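Long-range contacts in uncharacterized hypothetical protein (Bacteroides uniformis, PDB 4EIU), which is of unknown function but belongs to the DUF3823 family, whose N-terminal domain is grouped with transthyretin-like folds: residues Val219-Arg224 against Asn239-Met244; Leu115-Val120 against Val134-Gly139; Thr163-Phe168 against Val203-Asn208; Gly22-Thr27 against Met56-Phe61. All blocks are in the same frame, centred on the assembly; numbering follows the deposited sequence.

Contact 1. Residues Val219-Arg224 against Asn239-Met244; sequences VRAAAR and NYSEPM
Val219-Arg224 and Asn239-Met244 are neighbouring antiparallel strands of a four-stranded sheet, one half of a beta-sandwich, with strand 239-247 at the sheet's outer edge. Two ladders join them. Ala223 and Asn239 form a hydrogen-bonded pair at one end, Val219 and Met244 (a selenomethionine) another at the far end, and the register slips by one residue between them. Ser241 sits in that slip: its N binds Ala221 O at 2.9 Å, while its OG accepts from Ala221 N at 3.0 Å and donates to Glu242 O, so a side chain takes over a rung that backbone pairing would otherwise supply. Arg220 reaches across the same region. With CG anti to the backbone N (chi1 -158°) and the chain extended to NE, its guanidinium arrives beside the Ser241 carbonyl, and NE donates to Ser241 O at 2.8 Å in an almost straight bond (174°) lying in the guanidinium plane. Tyr240 CD1 stands 3.4 Å above the centre of one guanidinium face, the two flat groups inclined by 32°. The Tyr240 ring carries Ala222 CB over one of its own faces, a CH-pi contact 4.1 Å from the centroid, and its OH is bound to Tyr177 N. On the other side of the sheet Val219 CG2 meets Met244 CB at 4.1 Å. Arg220 NH1 and NH2 go to Val175 O and Thr27 O. The buried charge of Arg220 is thus spread over three main-chain carbonyls, which probably fixes its rotation and ties three separate parts of the chain to one side chain.

Contact 2. Residues Leu115-Val120 against Val134-Gly139; sequences LNVEFV and VRVTRG
Glu118 and Arg135, a hydrogen-bonded pair of the antiparallel hairpin, run their side chains side by side, pointing the same way, Arg135 bending at chi3 (-82°) to bring NH1 to the carboxylate. Arg135 NH1 approaches Glu118 OE2 at 3.4 Å, a weak but straight salt-bridge bond (171°). The carboxylate and guanidinium planes are nearly perpendicular, 77° apart, so this is a single-point grip and not a two-pronged one. Val120 CG2 lies over one guanidinium face, 3.7 Å above its plane and toward the rim. Without the guanidinium, as with an alanine here, the Glu118 carboxylate would probably lose its charged mate and Val120 CG2 its cover. Beneath these groups the backbone is tied by paired bonds, Arg135 N to Glu118 O at 2.8 Å and Asn116 N to Thr137 O at the same length. Water fills in along this face: one molecule accepts from Asn116 ND2 and donates to Gly139 O (2.7 Å), and a second, 3.1 Å from Asn116 ND2, is also bonded to Thr137 OG1. The opposite face is apolar. There Val117 CG1 touches Val134 CG1 at 3.9 Å, Leu115 CD2 meets Val136 CG1, and Phe119 CE1 reaches Val134 CG2 at 4.1 Å. This face is turned into the beta-sandwich: Val117 and Val134 pack on Ala221 of strand 216-225, Phe119 and Val136 on Phe167 and Ile165 of strand 162-170, while strand 202-206 continues the sheet beyond 129-138.

Contact 3. Residues Thr163-Phe168 against Val203-Asn208; sequences TDIQFF and VTIQSN
Phe167 and Ile205 meet in the core of a beta-sandwich, each projecting from its own sheet toward the other. The three strands 115-126, 129-138 and 202-206 face the four strands 186-189, 162-170, 216-225 and 239-247, a strand order like that of fibronectin type III domains. The axes of strands 163-168 and 203-206 approach to 7.8 Å and cross at 45°, too far apart for backbone pairing, so side chains carry most of the contact. A chi1 of -174° sets the Phe167 ring opposite its own backbone nitrogen and carries it across Ile205 at a slant, with Ile205 CG2 over one ring face, 4.0 Å from Phe167 CG. The other branch of Ile205 turns to the base of the aromatic residue, bringing CD1 to 3.5 Å from Phe167 CB. That same CD1 stands 4.0 Å from Ile165 CG2, so Ile205 is wedged between two residues of the facing strand. Farther along, Ile165 and Val203 point at each other tip to tip, CD1 to CG1 at 3.9 Å. Cutting Phe167 down to an alanine would probably open a gap beside Ile205 and remove the surface against which Phe119, Val219 and Ala132 pack. The ring's edge faces the chain where strand 202-206 ends: Ser207 N lies near the ring plane, 3.8 Å from Phe167 CE2, and Ser207 OG is bound to Ile130 N while its CB stays 4.1 Å from that same CE2.

Contact 4. Residues Gly22-Thr27 against Met56-Phe61; sequences GKRVLT and MMDGTF
Thr27 N donates to Met57 O at 2.9 Å, fastening an irregular loop to the type I turn that runs from Met56 to Gly59, both Met residues being selenomethionine. Around that bond the backbones lie close: Met57 CA makes a bent CA-H...O contact with Thr27 O (3.2 Å), and Val25 O comes just as near Gly59 CA, buried there without a polar partner. Gly59 has a positive phi of 81°, and any CB would run into Val25 O, so two separate constraints call for a residue without a side chain. Asp58 stiffens the turn from within. Its OD1 accepts from Thr60 N, closing an Asx turn, and from Thr60 OG1 at 2.6 Å, which holds the carboxylate and the Thr60 hydroxyl together. The methyl of Thr60 is thereby presented to Arg24: CG2 sits 3.4 Å above the centre of one guanidinium face. A bend at chi2 (-80°) folds the arginine back over the turn, bringing CD to 3.5 Å from Asp58 O. Its charge is answered mainly by Glu15 through NE, whereas Asp58 OD2 stays 4.1 Å from Arg24 NH1, beyond salt-bridge range. Thr27 CG2 rests against Met56 O at 3.4 Å, and Leu26 CD2 touches Asp58 CA. Both segments belong to the N-terminal domain and bond to strand 10-18, where the Val16 backbone pairs with Val25 and Gly59. Outward, Leu26 and Met57 touch Glu242 and Pro243 of strand 239-247, so the loop pair sits at the junction with the second domain.

Overall arrangement
Contacts 1, 2 and 3 build one beta-sandwich, whereas contact 4 belongs to the N-terminal domain. Contacts 1 and 2 are antiparallel pairings within opposite sheets; contact 3 spans the gap between those sheets and is mostly apolar, without a hydrogen bond between its segments. Contacts 1 and 3 are largely buried, while contact 2 buries one face and keeps a hydrated, charged pair on the other. Strand 162-170 of contact 3 hydrogen-bonds to strand 216-225 of contact 1, and 202-206 does the same to 129-138 of contact 2. Contact 4, partly buried and loop-based, reaches contact 1 through Arg220 but stays about 9 Å from contact 3 at their nearest atoms.

Contact 1. Residues Val219-Arg224 against Asn239-Met244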
loop_
_atom_site.group_PDB
_atom_site.type_symbol
_atom_site.label_atom_id
_atom_site.label_comp_id
_atom_site.label_asym_id
_atom_site.label_seq_id
_atom_site.Cartn_x
_atom_site.Cartn_y
_atom_site.Cartn_z
ATOM N N VAL A 219 -10.101 -4.566 13.039
ATOM C CA VAL A 219 -8.639 -4.634 13.212
ATOM C C VAL A 219 -7.949 -5.009 11.908
ATOM O O VAL A 219 -8.526 -5.677 11.046
ATOM C CB VAL A 219 -8.219 -5.648 14.305
ATOM C CG1 VAL A 219 -8.952 -5.377 15.606
ATOM C CG2 VAL A 219 -8.450 -7.076 13.836
ATOM N N ARG A 220 -6.704 -4.578 11.758
ATOM C CA ARG A 220 -5.988 -4.805 10.517
ATOM C C ARG A 220 -4.481 -4.708 10.749
ATOM O O ARG A 220 -4.032 -3.868 11.531
ATOM C CB ARG A 220 -6.399 -3.755 9.512
ATOM C CG ARG A 220 -6.185 -4.124 8.063
ATOM C CD ARG A 220 -6.767 -3.028 7.191
ATOM N NE ARG A 220 -6.550 -3.274 5.774
ATOM C CZ ARG A 220 -6.660 -2.355 4.811
ATOM N NH1 ARG A 220 -6.983 -1.097 5.083
ATOM N NH2 ARG A 220 -6.412 -2.695 3.544
ATOM N N ALA A 221 -3.727 -5.555 10.056
ATOM C CA ALA A 221 -2.264 -5.559 10.159
ATOM C C ALA A 221 -1.669 -4.851 8.983
ATOM O O ALA A 221 -2.267 -4.791 7.896
ATOM C CB ALA A 221 -1.725 -6.978 10.280
ATOM N N ALA A 222 -0.504 -4.250 9.216
ATOM C CA ALA A 222 0.239 -3.594 8.186
ATOM C C ALA A 222 1.713 -3.719 8.495
ATOM O O ALA A 222 2.080 -3.856 9.656
ATOM C CB ALA A 222 -0.166 -2.124 8.052
ATOM N N ALA A 223 2.539 -3.712 7.444
ATOM C CA ALA A 223 4.016 -3.743 7.600
ATOM C C ALA A 223 4.660 -2.995 6.425
ATOM O O ALA A 223 4.060 -2.836 5.333
ATOM C CB ALA A 223 4.528 -5.146 7.712
ATOM N N ARG A 224 5.823 -2.420 6.688
ATOM C CA ARG A 224 6.526 -1.702 5.642
ATOM C C ARG A 224 8.025 -1.893 5.742
ATOM O O ARG A 224 8.546 -2.383 6.761
ATOM C CB ARG A 224 6.165 -0.234 5.702
ATOM C CG ARG A 224 6.574 0.450 6.992
ATOM C CD ARG A 224 6.274 1.919 6.934
ATOM N NE ARG A 224 6.460 2.527 8.240
ATOM C CZ ARG A 224 6.307 3.814 8.503
ATOM N NH1 ARG A 224 5.923 4.657 7.565
ATOM N NH2 ARG A 224 6.515 4.255 9.741
ATOM N N ASN A 239 2.184 -2.133 3.310
ATOM C CA ASN A 239 1.312 -3.213 2.839
ATOM C C ASN A 239 0.375 -3.673 3.952
ATOM O O ASN A 239 0.712 -3.584 5.130
ATOM C CB ASN A 239 2.108 -4.389 2.290
ATOM C CG ASN A 239 2.875 -4.009 1.027
ATOM O OD1 ASN A 239 4.090 -3.871 1.075
ATOM N ND2 ASN A 239 2.168 -3.814 -0.075
ATOM N N TYR A 240 -0.813 -4.128 3.552
ATOM C CA TYR A 240 -1.912 -4.336 4.466
ATOM C C TYR A 240 -2.536 -5.706 4.325
ATOM O O TYR A 240 -2.617 -6.246 3.222
ATOM C CB TYR A 240 -3.038 -3.322 4.171
ATOM C CG TYR A 240 -2.883 -1.923 4.753
ATOM C CD1 TYR A 240 -3.417 -1.615 5.994
ATOM C CD2 TYR A 240 -2.297 -0.891 4.021
ATOM C CE1 TYR A 240 -3.323 -0.338 6.523
ATOM C CE2 TYR A 240 -2.183 0.376 4.556
ATOM C CZ TYR A 240 -2.757 0.652 5.800
ATOM O OH TYR A 240 -2.677 1.937 6.321
ATOM N N SER A 241 -3.041 -6.214 5.455
ATOM C CA SER A 241 -3.910 -7.371 5.484
ATOM C C SER A 241 -5.348 -6.994 5.165
ATOM O O SER A 241 -5.682 -5.820 4.980
ATOM C CB SER A 241 -3.859 -8.023 6.856
ATOM O OG SER A 241 -4.627 -7.289 7.802
ATOM N N GLU A 242 -6.194 -8.008 5.105
ATOM C CA GLU A 242 -7.631 -7.791 5.109
ATOM C C GLU A 242 -8.037 -7.361 6.515
ATOM O O GLU A 242 -7.384 -7.773 7.489
ATOM C CB GLU A 242 -8.380 -9.063 4.735
ATOM C CG GLU A 242 -8.306 -9.423 3.258
ATOM C CD GLU A 242 -8.851 -10.818 3.012
ATOM O OE1 GLU A 242 -10.044 -11.049 3.302
ATOM O OE2 GLU A 242 -8.080 -11.701 2.576
ATOM N N PRO A 243 -9.077 -6.511 6.626
ATOM C CA PRO A 243 -9.631 -6.220 7.957
ATOM C C PRO A 243 -10.368 -7.414 8.544
ATOM O O PRO A 243 -10.760 -8.322 7.819
ATOM C CB PRO A 243 -10.597 -5.054 7.706
ATOM C CG PRO A 243 -10.949 -5.122 6.275
ATOM C CD PRO A 243 -9.779 -5.764 5.562
HETATM N N MSE A 244 -10.532 -7.421 9.864
HETATM C CA MSE A 244 -11.337 -8.411 10.532
HETATM C C MSE A 244 -12.177 -7.723 11.594
HETATM O O MSE A 244 -11.729 -6.764 12.243
HETATM C CB MSE A 244 -10.467 -9.492 11.158
HETATM C CG MSE A 244 -9.722 -10.347 10.143
HETATM SE SE MSE A 244 -8.790 -11.777 11.048
HETATM C CE MSE A 244 -10.153 -13.122 11.280
#

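Contact 2. Residues Leu115-Val120 against Val134-Gly139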
loop_
_atom_site.group_PDB
_atom_site.type_symbol
_atom_site.label_atom_id
_atom_site.label_comp_id
_atom_site.label_asym_id
_atom_site.label_seq_id
_atom_site.Cartn_x
_atom_site.Cartn_y
_atom_site.Cartn_z
ATOM N N LEU A 115 5.769 -6.314 0.509
ATOM C CA LEU A 115 5.402 -7.278 1.576
ATOM C C LEU A 115 3.977 -7.784 1.401
ATOM O O LEU A 115 3.114 -7.074 0.884
ATOM C CB LEU A 115 5.521 -6.611 2.957
ATOM C CG LEU A 115 6.892 -6.026 3.382
ATOM C CD1 LEU A 115 6.815 -5.265 4.724
ATOM C CD2 LEU A 115 7.962 -7.129 3.505
ATOM N N ASN A 116 3.760 -9.023 1.814
ATOM C CA ASN A 116 2.452 -9.573 2.012
ATOM C C ASN A 116 2.225 -9.700 3.499
ATOM O O ASN A 116 3.106 -10.169 4.238
ATOM C CB ASN A 116 2.354 -10.935 1.340
ATOM C CG ASN A 116 2.433 -10.845 -0.163
ATOM O OD1 ASN A 116 1.940 -9.898 -0.765
ATOM N ND2 ASN A 116 3.012 -11.851 -0.780
ATOM N N VAL A 117 1.050 -9.294 3.938
ATOM C CA VAL A 117 0.735 -9.238 5.364
ATOM C C VAL A 117 -0.620 -9.865 5.587
ATOM O O VAL A 117 -1.587 -9.457 4.960
ATOM C CB VAL A 117 0.681 -7.783 5.876
ATOM C CG1 VAL A 117 0.411 -7.757 7.392
ATOM C CG2 VAL A 117 1.940 -7.005 5.482
ATOM N N GLU A 118 -0.695 -10.846 6.484
ATOM C CA GLU A 118 -1.961 -11.532 6.739
ATOM C C GLU A 118 -2.114 -11.835 8.214
ATOM O O GLU A 118 -1.124 -11.943 8.949
ATOM C CB GLU A 118 -2.018 -12.842 5.950
ATOM C CG GLU A 118 -0.913 -13.826 6.353
ATOM C CD GLU A 118 -0.702 -14.950 5.359
ATOM O OE1 GLU A 118 -1.708 -15.586 4.963
ATOM O OE2 GLU A 118 0.479 -15.218 5.005
ATOM N N PHE A 119 -3.361 -11.983 8.638
ATOM C CA PHE A 119 -3.653 -12.593 9.946
ATOM C C PHE A 119 -3.562 -14.109 9.838
ATOM O O PHE A 119 -3.848 -14.674 8.787
ATOM C CB PHE A 119 -5.039 -12.200 10.413
ATOM C CG PHE A 119 -5.150 -10.769 10.838
ATOM C CD1 PHE A 119 -4.441 -10.304 11.951
ATOM C CD2 PHE A 119 -5.976 -9.887 10.149
ATOM C CE1 PHE A 119 -4.562 -8.989 12.374
ATOM C CE2 PHE A 119 -6.094 -8.566 10.557
ATOM C CZ PHE A 119 -5.391 -8.112 11.671
ATOM N N VAL A 120 -3.153 -14.774 10.913
ATOM C CA VAL A 120 -3.116 -16.229 10.912
ATOM C C VAL A 120 -4.311 -16.772 11.682
ATOM O O VAL A 120 -5.122 -17.497 11.111
ATOM C CB VAL A 120 -1.795 -16.779 11.470
ATOM C CG1 VAL A 120 -1.840 -18.304 11.506
ATOM C CG2 VAL A 120 -0.649 -16.291 10.603
ATOM N N VAL A 134 0.100 -12.211 13.343
ATOM C CA VAL A 134 0.363 -11.582 12.036
ATOM C C VAL A 134 1.525 -12.284 11.352
ATOM O O VAL A 134 2.546 -12.582 11.996
ATOM C CB VAL A 134 0.698 -10.073 12.163
ATOM C CG1 VAL A 134 1.029 -9.471 10.797
ATOM C CG2 VAL A 134 -0.476 -9.308 12.764
ATOM N N ARG A 135 1.388 -12.552 10.052
ATOM C CA ARG A 135 2.496 -13.138 9.296
ATOM C C ARG A 135 2.931 -12.194 8.175
ATOM O O ARG A 135 2.147 -11.897 7.285
ATOM C CB ARG A 135 2.126 -14.509 8.738
ATOM C CG ARG A 135 3.303 -15.192 8.054
ATOM C CD ARG A 135 2.878 -16.268 7.073
ATOM N NE ARG A 135 2.602 -17.485 7.786
ATOM C CZ ARG A 135 1.439 -18.138 7.862
ATOM N NH1 ARG A 135 0.339 -17.756 7.224
ATOM N NH2 ARG A 135 1.398 -19.229 8.593
ATOM N N VAL A 136 4.183 -11.733 8.224
ATOM C CA VAL A 136 4.754 -10.896 7.163
ATOM C C VAL A 136 5.724 -11.689 6.284
ATOM O O VAL A 136 6.644 -12.367 6.775
ATOM C CB VAL A 136 5.453 -9.649 7.740
ATOM C CG1 VAL A 136 6.047 -8.777 6.617
ATOM C CG2 VAL A 136 4.471 -8.857 8.603
ATOM N N THR A 137 5.529 -11.600 4.976
ATOM C CA THR A 137 6.467 -12.207 4.005
ATOM C C THR A 137 6.819 -11.225 2.903
ATOM O O THR A 137 6.106 -10.247 2.675
ATOM C CB THR A 137 5.887 -13.503 3.366
ATOM O OG1 THR A 137 4.570 -13.239 2.885
ATOM C CG2 THR A 137 5.831 -14.689 4.375
ATOM N N ARG A 138 7.925 -11.475 2.208
ATOM C CA ARG A 138 8.296 -10.672 1.035
ATOM C C ARG A 138 7.262 -10.798 -0.082
ATOM O O ARG A 138 6.837 -11.896 -0.403
ATOM C CB ARG A 138 9.658 -11.113 0.512
ATOM C CG ARG A 138 10.814 -10.878 1.460
ATOM C CD ARG A 138 11.064 -9.396 1.700
ATOM N NE ARG A 138 12.190 -9.186 2.606
ATOM C CZ ARG A 138 12.542 -7.990 3.079
ATOM N NH1 ARG A 138 11.898 -6.923 2.697
ATOM N NH2 ARG A 138 13.562 -7.846 3.917
ATOM N N GLY A 139 6.847 -9.688 -0.667
ATOM C CA GLY A 139 5.872 -9.739 -1.751
ATOM C C GLY A 139 6.562 -9.935 -3.099
ATOM O O GLY A 139 5.918 -10.310 -4.088
HETATM O O HOH W 1 3.688 -11.803 -3.904
HETATM O O HOH W 2 3.989 -14.372 0.667
HETATM O O HOH W 3 2.466 -13.143 4.787
#

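Contact 3. Residues Thr163-Phe168 against Val203-Asn208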
loop_
_atom_site.group_PDB
_atom_site.type_symbol
_atom_site.label_atom_id
_atom_site.label_comp_id
_atom_site.label_asym_id
_atom_site.label_seq_id
_atom_site.Cartn_x
_atom_site.Cartn_y
_atom_site.Cartn_z
ATOM N N THR A 163 10.659 -2.482 8.916
ATOM C CA THR A 163 10.877 -1.506 10.001
ATOM C C THR A 163 9.834 -1.617 11.100
ATOM O O THR A 163 10.097 -1.237 12.238
ATOM C CB THR A 163 10.919 -0.046 9.451
ATOM O OG1 THR A 163 9.663 0.297 8.822
ATOM C CG2 THR A 163 12.059 0.115 8.392
ATOM N N ASP A 164 8.638 -2.110 10.780
ATOM C CA ASP A 164 7.560 -2.149 11.768
ATOM C C ASP A 164 6.374 -2.980 11.327
ATOM O O ASP A 164 6.206 -3.204 10.136
ATOM C CB ASP A 164 7.079 -0.726 12.144
ATOM C CG ASP A 164 6.576 0.082 10.952
ATOM O OD1 ASP A 164 7.409 0.715 10.288
ATOM O OD2 ASP A 164 5.344 0.122 10.727
ATOM N N ILE A 165 5.589 -3.443 12.310
ATOM C CA ILE A 165 4.254 -3.978 12.103
ATOM C C ILE A 165 3.274 -3.084 12.845
ATOM O O ILE A 165 3.531 -2.672 13.974
ATOM C CB ILE A 165 4.077 -5.405 12.651
ATOM C CG1 ILE A 165 4.839 -6.406 11.780
ATOM C CG2 ILE A 165 2.582 -5.776 12.715
ATOM C CD1 ILE A 165 4.997 -7.786 12.405
ATOM N N GLN A 166 2.137 -2.802 12.222
ATOM C CA GLN A 166 1.080 -2.025 12.878
ATOM C C GLN A 166 -0.105 -2.928 13.067
ATOM O O GLN A 166 -0.389 -3.755 12.189
ATOM C CB GLN A 166 0.651 -0.844 11.999
ATOM C CG GLN A 166 1.790 0.082 11.601
ATOM C CD GLN A 166 2.399 0.775 12.788
ATOM O OE1 GLN A 166 1.672 1.275 13.653
ATOM N NE2 GLN A 166 3.737 0.821 12.845
ATOM N N PHE A 167 -0.790 -2.753 14.201
ATOM C CA PHE A 167 -2.073 -3.361 14.465
ATOM C C PHE A 167 -3.058 -2.204 14.633
ATOM O O PHE A 167 -3.152 -1.596 15.697
ATOM C CB PHE A 167 -1.949 -4.246 15.701
ATOM C CG PHE A 167 -3.158 -5.065 16.020
ATOM C CD1 PHE A 167 -3.780 -5.840 15.065
ATOM C CD2 PHE A 167 -3.633 -5.118 17.329
ATOM C CE1 PHE A 167 -4.868 -6.628 15.394
ATOM C CE2 PHE A 167 -4.718 -5.901 17.658
ATOM C CZ PHE A 167 -5.346 -6.648 16.684
ATOM N N PHE A 168 -3.713 -1.847 13.524
ATOM C CA PHE A 168 -4.657 -0.750 13.495
ATOM C C PHE A 168 -5.991 -1.244 14.042
ATOM O O PHE A 168 -6.469 -2.316 13.679
ATOM C CB PHE A 168 -4.841 -0.196 12.082
ATOM C CG PHE A 168 -3.619 0.491 11.520
ATOM C CD1 PHE A 168 -3.080 1.613 12.142
ATOM C CD2 PHE A 168 -3.040 0.052 10.330
ATOM C CE1 PHE A 168 -1.969 2.261 11.602
ATOM C CE2 PHE A 168 -1.926 0.688 9.790
ATOM C CZ PHE A 168 -1.401 1.803 10.412
ATOM N N VAL A 203 3.892 -13.511 14.187
ATOM C CA VAL A 203 4.252 -12.492 15.175
ATOM C C VAL A 203 2.989 -12.147 15.984
ATOM O O VAL A 203 1.931 -11.843 15.418
ATOM C CB VAL A 203 4.819 -11.222 14.495
ATOM C CG1 VAL A 203 5.099 -10.122 15.515
ATOM C CG2 VAL A 203 6.062 -11.542 13.661
ATOM N N THR A 204 3.100 -12.208 17.306
ATOM C CA THR A 204 1.999 -11.850 18.198
ATOM C C THR A 204 2.019 -10.350 18.411
ATOM O O THR A 204 3.067 -9.781 18.738
ATOM C CB THR A 204 2.140 -12.489 19.569
ATOM O OG1 THR A 204 2.278 -13.905 19.409
ATOM C CG2 THR A 204 0.906 -12.171 20.436
ATOM N N ILE A 205 0.860 -9.725 18.239
ATOM C CA ILE A 205 0.689 -8.311 18.539
ATOM C C ILE A 205 -0.620 -8.082 19.326
ATOM O O ILE A 205 -1.572 -8.849 19.176
ATOM C CB ILE A 205 0.768 -7.481 17.254
ATOM C CG1 ILE A 205 0.805 -5.983 17.580
ATOM C CG2 ILE A 205 -0.353 -7.858 16.289
ATOM C CD1 ILE A 205 1.397 -5.144 16.474
ATOM N N GLN A 206 -0.622 -7.032 20.157
ATOM C CA GLN A 206 -1.682 -6.722 21.103
ATOM C C GLN A 206 -2.109 -5.278 21.006
ATOM O O GLN A 206 -1.258 -4.384 20.892
ATOM C CB GLN A 206 -1.182 -6.946 22.533
ATOM C CG GLN A 206 -1.700 -8.207 23.173
ATOM C CD GLN A 206 -1.419 -8.234 24.660
ATOM O OE1 GLN A 206 -0.453 -8.823 25.086
ATOM N NE2 GLN A 206 -2.252 -7.564 25.446
ATOM N N SER A 207 -3.421 -5.051 21.093
ATOM C CA SER A 207 -3.969 -3.697 21.150
ATOM C C SER A 207 -3.492 -2.987 22.424
ATOM O O SER A 207 -3.007 -3.617 23.353
ATOM C CB SER A 207 -5.513 -3.722 21.098
ATOM O OG SER A 207 -6.094 -4.180 22.320
ATOM N N ASN A 208 -3.565 -1.657 22.402
ATOM C CA ASN A 208 -3.365 -0.835 23.584
ATOM C C ASN A 208 -4.735 -0.555 24.178
ATOM O O ASN A 208 -5.778 -1.004 23.629
ATOM C CB ASN A 208 -2.681 0.487 23.219
ATOM C CG ASN A 208 -1.202 0.325 22.963
ATOM O OD1 ASN A 208 -0.471 -0.165 23.812
ATOM N ND2 ASN A 208 -0.755 0.737 21.789
#

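Contact 4. Residues Gly22-Thr27 against Met56-Phe61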
loop_
_atom_site.group_PDB
_atom_site.type_symbol
_atom_site.label_atom_id
_atom_site.label_comp_id
_atom_site.label_asym_id
_atom_site.label_seq_id
_atom_site.Cartn_x
_atom_site.Cartn_y
_atom_site.Cartn_z
ATOM N N GLY A 22 -1.774 -12.491 -8.699
ATOM C CA GLY A 22 -3.056 -11.987 -9.163
ATOM C C GLY A 22 -3.909 -11.368 -8.042
ATOM O O GLY A 22 -5.009 -10.920 -8.294
ATOM N N LYS A 23 -3.432 -11.373 -6.804
ATOM C CA LYS A 23 -4.213 -10.892 -5.678
ATOM C C LYS A 23 -4.188 -9.373 -5.671
ATOM O O LYS A 23 -3.193 -8.759 -6.031
ATOM C CB LYS A 23 -3.656 -11.421 -4.343
ATOM C CG LYS A 23 -3.871 -12.906 -4.128
ATOM C CD LYS A 23 -3.260 -13.416 -2.824
ATOM C CE LYS A 23 -3.964 -14.695 -2.391
ATOM N NZ LYS A 23 -3.357 -15.331 -1.191
ATOM N N ARG A 24 -5.290 -8.772 -5.226
ATOM C CA ARG A 24 -5.348 -7.338 -5.015
ATOM C C ARG A 24 -4.300 -6.874 -4.034
ATOM O O ARG A 24 -3.998 -7.567 -3.062
ATOM C CB ARG A 24 -6.729 -6.934 -4.533
ATOM C CG ARG A 24 -7.841 -7.195 -5.523
ATOM C CD ARG A 24 -7.895 -6.076 -6.587
ATOM N NE ARG A 24 -9.019 -6.198 -7.557
ATOM C CZ ARG A 24 -10.292 -6.096 -7.236
ATOM N NH1 ARG A 24 -10.652 -5.882 -5.977
ATOM N NH2 ARG A 24 -11.215 -6.177 -8.178
ATOM N N VAL A 25 -3.725 -5.708 -4.321
ATOM C CA VAL A 25 -2.824 -5.027 -3.427
ATOM C C VAL A 25 -3.680 -4.085 -2.556
ATOM O O VAL A 25 -4.138 -3.004 -2.994
ATOM C CB VAL A 25 -1.715 -4.275 -4.146
ATOM C CG1 VAL A 25 -0.774 -3.628 -3.135
ATOM C CG2 VAL A 25 -0.926 -5.213 -5.098
ATOM N N LEU A 26 -3.881 -4.510 -1.321
ATOM C CA LEU A 26 -4.790 -3.807 -0.416
ATOM C C LEU A 26 -4.046 -2.632 0.172
ATOM O O LEU A 26 -2.808 -2.662 0.338
ATOM C CB LEU A 26 -5.311 -4.750 0.677
ATOM C CG LEU A 26 -6.014 -6.042 0.260
ATOM C CD1 LEU A 26 -6.392 -6.897 1.492
ATOM C CD2 LEU A 26 -7.270 -5.815 -0.562
ATOM N N THR A 27 -4.803 -1.593 0.496
ATOM C CA THR A 27 -4.243 -0.311 0.861
ATOM C C THR A 27 -5.235 0.483 1.755
ATOM O O THR A 27 -6.146 -0.088 2.333
ATOM C CB THR A 27 -3.779 0.476 -0.384
ATOM O OG1 THR A 27 -2.926 1.575 -0.005
ATOM C CG2 THR A 27 -4.965 0.921 -1.285
HETATM N N MSE A 56 -9.232 2.952 -3.238
HETATM C CA MSE A 56 -9.953 2.389 -2.102
HETATM C C MSE A 56 -9.155 1.274 -1.511
HETATM O O MSE A 56 -8.209 0.730 -2.126
HETATM C CB MSE A 56 -11.373 1.946 -2.537
HETATM C CG MSE A 56 -12.252 3.146 -3.001
HETATM SE SE MSE A 56 -13.980 2.517 -3.587
HETATM C CE MSE A 56 -13.339 2.070 -5.321
HETATM N N MSE A 57 -9.561 0.876 -0.327
HETATM C CA MSE A 57 -8.781 -0.103 0.453
HETATM C C MSE A 57 -8.595 -1.422 -0.241
HETATM O O MSE A 57 -7.672 -2.144 0.107
HETATM C CB MSE A 57 -9.446 -0.360 1.822
HETATM C CG MSE A 57 -10.782 -0.950 1.785
HETATM SE SE MSE A 57 -11.542 -0.751 3.641
HETATM C CE MSE A 57 -10.375 -1.991 4.517
ATOM N N ASP A 58 -9.490 -1.736 -1.180
ATOM C CA ASP A 58 -9.453 -3.006 -1.930
ATOM C C ASP A 58 -8.499 -3.015 -3.150
ATOM O O ASP A 58 -8.411 -3.981 -3.877
ATOM C CB ASP A 58 -10.890 -3.428 -2.296
ATOM C CG ASP A 58 -11.501 -2.585 -3.410
ATOM O OD1 ASP A 58 -10.940 -1.568 -3.851
ATOM O OD2 ASP A 58 -12.595 -2.951 -3.820
ATOM N N GLY A 59 -7.751 -1.948 -3.331
ATOM C CA GLY A 59 -6.776 -1.831 -4.381
ATOM C C GLY A 59 -7.400 -1.449 -5.714
ATOM O O GLY A 59 -6.748 -1.580 -6.751
ATOM N N THR A 60 -8.647 -0.962 -5.701
ATOM C CA THR A 60 -9.275 -0.440 -6.936
ATOM C C THR A 60 -9.393 1.090 -6.863
ATOM O O THR A 60 -9.300 1.654 -5.770
ATOM C CB THR A 60 -10.651 -1.044 -7.205
ATOM O OG1 THR A 60 -11.611 -0.631 -6.194
ATOM C CG2 THR A 60 -10.589 -2.615 -7.290
ATOM N N PHE A 61 -9.646 1.744 -8.005
ATOM C CA PHE A 61 -9.855 3.192 -8.038
ATOM C C PHE A 61 -10.835 3.519 -9.118
ATOM O O PHE A 61 -11.019 2.747 -10.053
ATOM C CB PHE A 61 -8.557 3.982 -8.245
ATOM C CG PHE A 61 -7.858 3.766 -9.589
ATOM C CD1 PHE A 61 -8.179 4.558 -10.708
ATOM C CD2 PHE A 61 -6.810 2.878 -9.701
ATOM C CE1 PHE A 61 -7.517 4.361 -11.940
ATOM C CE2 PHE A 61 -6.138 2.687 -10.919
ATOM C CZ PHE A 61 -6.486 3.439 -12.039
#